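Local coordinates for protein exopolygalacturonate lyase (Vibrio vulnificus, PDB 5A29) that probably cleaves pectic polysaccharides by beta-elimination, as a metal-dependent lyase of polysaccharide lyase family 2, at residues P419-Y424 and Q434-M439. Sequence-based numbering, arbitrary orientation.
Sequences PILRAY and QLAANM. With EDO (1,2-ethanediol), chain F.
Ile420 holds CG1 beside its backbone N (chi1 -69°) and extends it (chi2 165°), which brings CD1 against both Leu435 and Met439. The Met439 chain runs extended beyond CG and meets Ile420 tip to tip: its CE lies 3.3 Å from Ile420 CD1, tighter than usual for two carbons, with SD close by. Leu435 crosses Ile420 at about a right angle and sets CD2 3.4 Å from the same CD1, also shorter than usual. The other branch of Ile420, CG2, looks onto Ala436, whose CB is 4.1 Å away. Leu421 adds CD2 to that methyl, 3.7 Å from Ala436 CB. Ala436 and Ile420 are where the backbones come nearest, CA to CA 6.6 Å. No hydrogen bond links the segments; the contact is wholly apolar and buried. Arg422 is turned from it, its NH2 donating a nearly straight bond (2.9 Å) to O1 of a 1,2-ethanediol molecule, probably from the crystallisation liquor, in the guanidinium plane, while NE forms a salt bridge with Glu475. Helices 417-426 and 430-442 make a helical hairpin, their segment axes 9.8 Å apart and roughly antiparallel at 147°: plain packing of consecutive helices away from the manganese site, consistent with the (alpha/alpha)7 barrel of polysaccharide lyase family 2. Tyr367 of helix 353-370 touches Ile420, Leu435 and Met439, Leu421 packs on helix 467-480, and Pro419 and Ala423 rest on helix 331-349.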
ATOM      1  N   PRO A 419      -7.968   4.687  -8.665  1.00 17.66           N
ATOM      2  CA  PRO A 419      -6.965   5.446  -9.428  1.00 16.42           C
ATOM      3  C   PRO A 419      -7.539   5.963 -10.742  1.00 16.85           C
ATOM      4  O   PRO A 419      -7.096   7.035 -11.199  1.00 17.53           O
ATOM      5  CB  PRO A 419      -5.831   4.423  -9.695  1.00 17.69           C
ATOM      6  CG  PRO A 419      -6.023   3.362  -8.672  1.00 17.17           C
ATOM      7  CD  PRO A 419      -7.514   3.302  -8.387  1.00 19.09           C
ATOM      8  N   ILE A 420      -8.436   5.206 -11.381  1.00 15.02           N
ATOM      9  CA  ILE A 420      -8.994   5.631 -12.660  1.00 15.29           C
ATOM     10  C   ILE A 420      -9.839   6.903 -12.396  1.00 17.04           C
ATOM     11  O   ILE A 420      -9.763   7.872 -13.148  1.00 14.39           O
ATOM     12  CB  ILE A 420      -9.831   4.528 -13.277  1.00 15.34           C
ATOM     13  CG1 ILE A 420      -8.894   3.379 -13.717  1.00 18.40           C
ATOM     14  CG2 ILE A 420     -10.712   4.997 -14.447  1.00 15.51           C
ATOM     15  CD1 ILE A 420      -9.713   2.180 -13.961  1.00 25.42           C
ATOM     16  N   LEU A 421     -10.613   6.898 -11.318  1.00 13.32           N
ATOM     17  CA  LEU A 421     -11.432   8.076 -10.950  1.00 15.54           C
ATOM     18  C   LEU A 421     -10.559   9.233 -10.513  1.00 16.23           C
ATOM     19  O   LEU A 421     -10.840  10.395 -10.932  1.00 16.70           O
ATOM     20  CB  LEU A 421     -12.431   7.746  -9.805  1.00 14.64           C
ATOM     21  CG  LEU A 421     -13.521   6.736 -10.253  1.00 14.61           C
ATOM     22  CD1 LEU A 421     -14.449   6.344  -9.055  1.00 14.75           C
ATOM     23  CD2 LEU A 421     -14.333   7.251 -11.468  1.00 16.22           C
ATOM     24  N   ARG A 422      -9.514   8.988  -9.728  1.00 16.27           N
ATOM     25  CA  ARG A 422      -8.659  10.116  -9.360  1.00 17.70           C
ATOM     26  C   ARG A 422      -7.940  10.727 -10.552  1.00 20.93           C
ATOM     27  O   ARG A 422      -7.785  11.948 -10.629  1.00 20.29           O
ATOM     28  CB  ARG A 422      -7.655   9.775  -8.286  1.00 17.44           C
ATOM     29  CG  ARG A 422      -8.389   9.561  -6.947  1.00 21.25           C
ATOM     30  CD  ARG A 422      -7.412   9.307  -5.820  1.00 19.71           C
ATOM     31  NE  ARG A 422      -8.170   9.157  -4.550  1.00 22.32           N
ATOM     32  CZ  ARG A 422      -7.589   8.822  -3.412  1.00 21.93           C
ATOM     33  NH1 ARG A 422      -6.265   8.634  -3.397  1.00 20.73           N
ATOM     34  NH2 ARG A 422      -8.327   8.679  -2.299  1.00 23.51           N
ATOM     35  N   ALA A 423      -7.561   9.855 -11.493  1.00 16.67           N
ATOM     36  CA  ALA A 423      -6.862  10.307 -12.690  1.00 15.96           C
ATOM     37  C   ALA A 423      -7.871  11.155 -13.479  1.00 15.61           C
ATOM     38  O   ALA A 423      -7.497  12.194 -14.038  1.00 18.73           O
ATOM     39  CB  ALA A 423      -6.426   9.071 -13.527  1.00 15.38           C
ATOM     40  N   TYR A 424      -9.087  10.660 -13.689  1.00 15.17           N
ATOM     41  CA  TYR A 424     -10.135  11.420 -14.417  1.00 16.22           C
ATOM     42  C   TYR A 424     -10.360  12.797 -13.788  1.00 20.06           C
ATOM     43  O   TYR A 424     -10.495  13.829 -14.508  1.00 18.50           O
ATOM     44  CB  TYR A 424     -11.466  10.648 -14.506  1.00 16.82           C
ATOM     45  CG  TYR A 424     -12.435  11.375 -15.398  1.00 16.89           C
ATOM     46  CD1 TYR A 424     -13.279  12.410 -14.873  1.00 18.28           C
ATOM     47  CD2 TYR A 424     -12.486  11.117 -16.771  1.00 17.83           C
ATOM     48  CE1 TYR A 424     -14.157  13.107 -15.730  1.00 19.71           C
ATOM     49  CE2 TYR A 424     -13.337  11.841 -17.637  1.00 19.22           C
ATOM     50  CZ  TYR A 424     -14.159  12.834 -17.097  1.00 20.83           C
ATOM     51  OH  TYR A 424     -14.993  13.538 -17.913  1.00 20.43           O
ATOM     52  N   GLN A 434     -15.012   5.849 -19.854  1.00 16.98           N
ATOM     53  CA  GLN A 434     -15.615   4.622 -20.336  1.00 17.11           C
ATOM     54  C   GLN A 434     -15.143   3.402 -19.481  1.00 15.13           C
ATOM     55  O   GLN A 434     -15.941   2.491 -19.201  1.00 16.00           O
ATOM     56  CB  GLN A 434     -15.190   4.334 -21.785  1.00 19.75           C
ATOM     57  CG  GLN A 434     -15.885   5.299 -22.773  1.00 24.47           C
ATOM     58  CD  GLN A 434     -17.386   5.074 -22.729  1.00 29.48           C
ATOM     59  OE1 GLN A 434     -17.801   3.960 -22.919  1.00 27.66           O
ATOM     60  NE2 GLN A 434     -18.180   6.091 -22.345  1.00 28.26           N
ATOM     61  N   LEU A 435     -13.912   3.432 -19.055  1.00 15.78           N
ATOM     62  CA  LEU A 435     -13.372   2.307 -18.249  1.00 17.39           C
ATOM     63  C   LEU A 435     -14.103   2.341 -16.870  1.00 17.11           C
ATOM     64  O   LEU A 435     -14.549   1.294 -16.354  1.00 16.53           O
ATOM     65  CB  LEU A 435     -11.883   2.554 -18.080  1.00 18.22           C
ATOM     66  CG  LEU A 435     -11.139   1.471 -17.348  1.00 22.60           C
ATOM     67  CD1 LEU A 435     -11.410   0.156 -18.055  1.00 24.98           C
ATOM     68  CD2 LEU A 435      -9.638   1.783 -17.302  1.00 24.23           C
ATOM     69  N   ALA A 436     -14.236   3.540 -16.278  1.00 15.88           N
ATOM     70  CA  ALA A 436     -14.877   3.627 -14.949  1.00 16.68           C
ATOM     71  C   ALA A 436     -16.348   3.190 -15.060  1.00 17.59           C
ATOM     72  O   ALA A 436     -16.873   2.498 -14.156  1.00 16.74           O
ATOM     73  CB  ALA A 436     -14.788   5.053 -14.382  1.00 16.61           C
ATOM     74  N   ALA A 437     -17.054   3.606 -16.112  1.00 16.13           N
ATOM     75  CA  ALA A 437     -18.453   3.212 -16.294  1.00 17.01           C
ATOM     76  C   ALA A 437     -18.555   1.711 -16.450  1.00 18.88           C
ATOM     77  O   ALA A 437     -19.514   1.038 -15.923  1.00 15.56           O
ATOM     78  CB  ALA A 437     -19.096   3.898 -17.555  1.00 17.77           C
ATOM     79  N   ASN A 438     -17.604   1.139 -17.195  1.00 16.88           N
ATOM     80  CA  ASN A 438     -17.689  -0.327 -17.406  1.00 18.44           C
ATOM     81  C   ASN A 438     -17.360  -1.110 -16.072  1.00 17.94           C
ATOM     82  O   ASN A 438     -18.066  -2.047 -15.700  1.00 17.97           O
ATOM     83  CB  ASN A 438     -16.751  -0.765 -18.581  1.00 18.64           C
ATOM     84  CG  ASN A 438     -16.888  -2.250 -18.924  1.00 20.13           C
ATOM     85  OD1 ASN A 438     -16.314  -3.100 -18.242  1.00 21.48           O
ATOM     86  ND2 ASN A 438     -17.684  -2.566 -19.921  1.00 21.84           N
ATOM     87  N   MET A 439     -16.352  -0.672 -15.363  1.00 15.77           N
ATOM     88  CA  MET A 439     -15.987  -1.299 -14.075  1.00 17.80           C
ATOM     89  C   MET A 439     -17.150  -1.208 -13.083  1.00 17.85           C
ATOM     90  O   MET A 439     -17.508  -2.211 -12.427  1.00 18.98           O
ATOM     91  CB  MET A 439     -14.747  -0.643 -13.470  1.00 16.55           C
ATOM     92  CG  MET A 439     -13.389  -0.879 -14.248  1.00 17.70           C
ATOM     93  SD  MET A 439     -12.089  -0.114 -13.223  1.00 22.39           S
ATOM     94  CE  MET A 439     -10.719  -0.937 -14.124  1.00 25.35           C
TER
HETATM   95  C1  EDO F1570     -12.220   9.725  -1.800  1.00 31.16           C
HETATM   96  O1  EDO F1570     -11.204   9.152  -2.613  1.00 33.57           O
HETATM   97  C2  EDO F1570     -11.665  11.018  -1.204  1.00 40.07           C
HETATM   98  O2  EDO F1570     -11.546  11.972  -2.270  1.00 48.73           O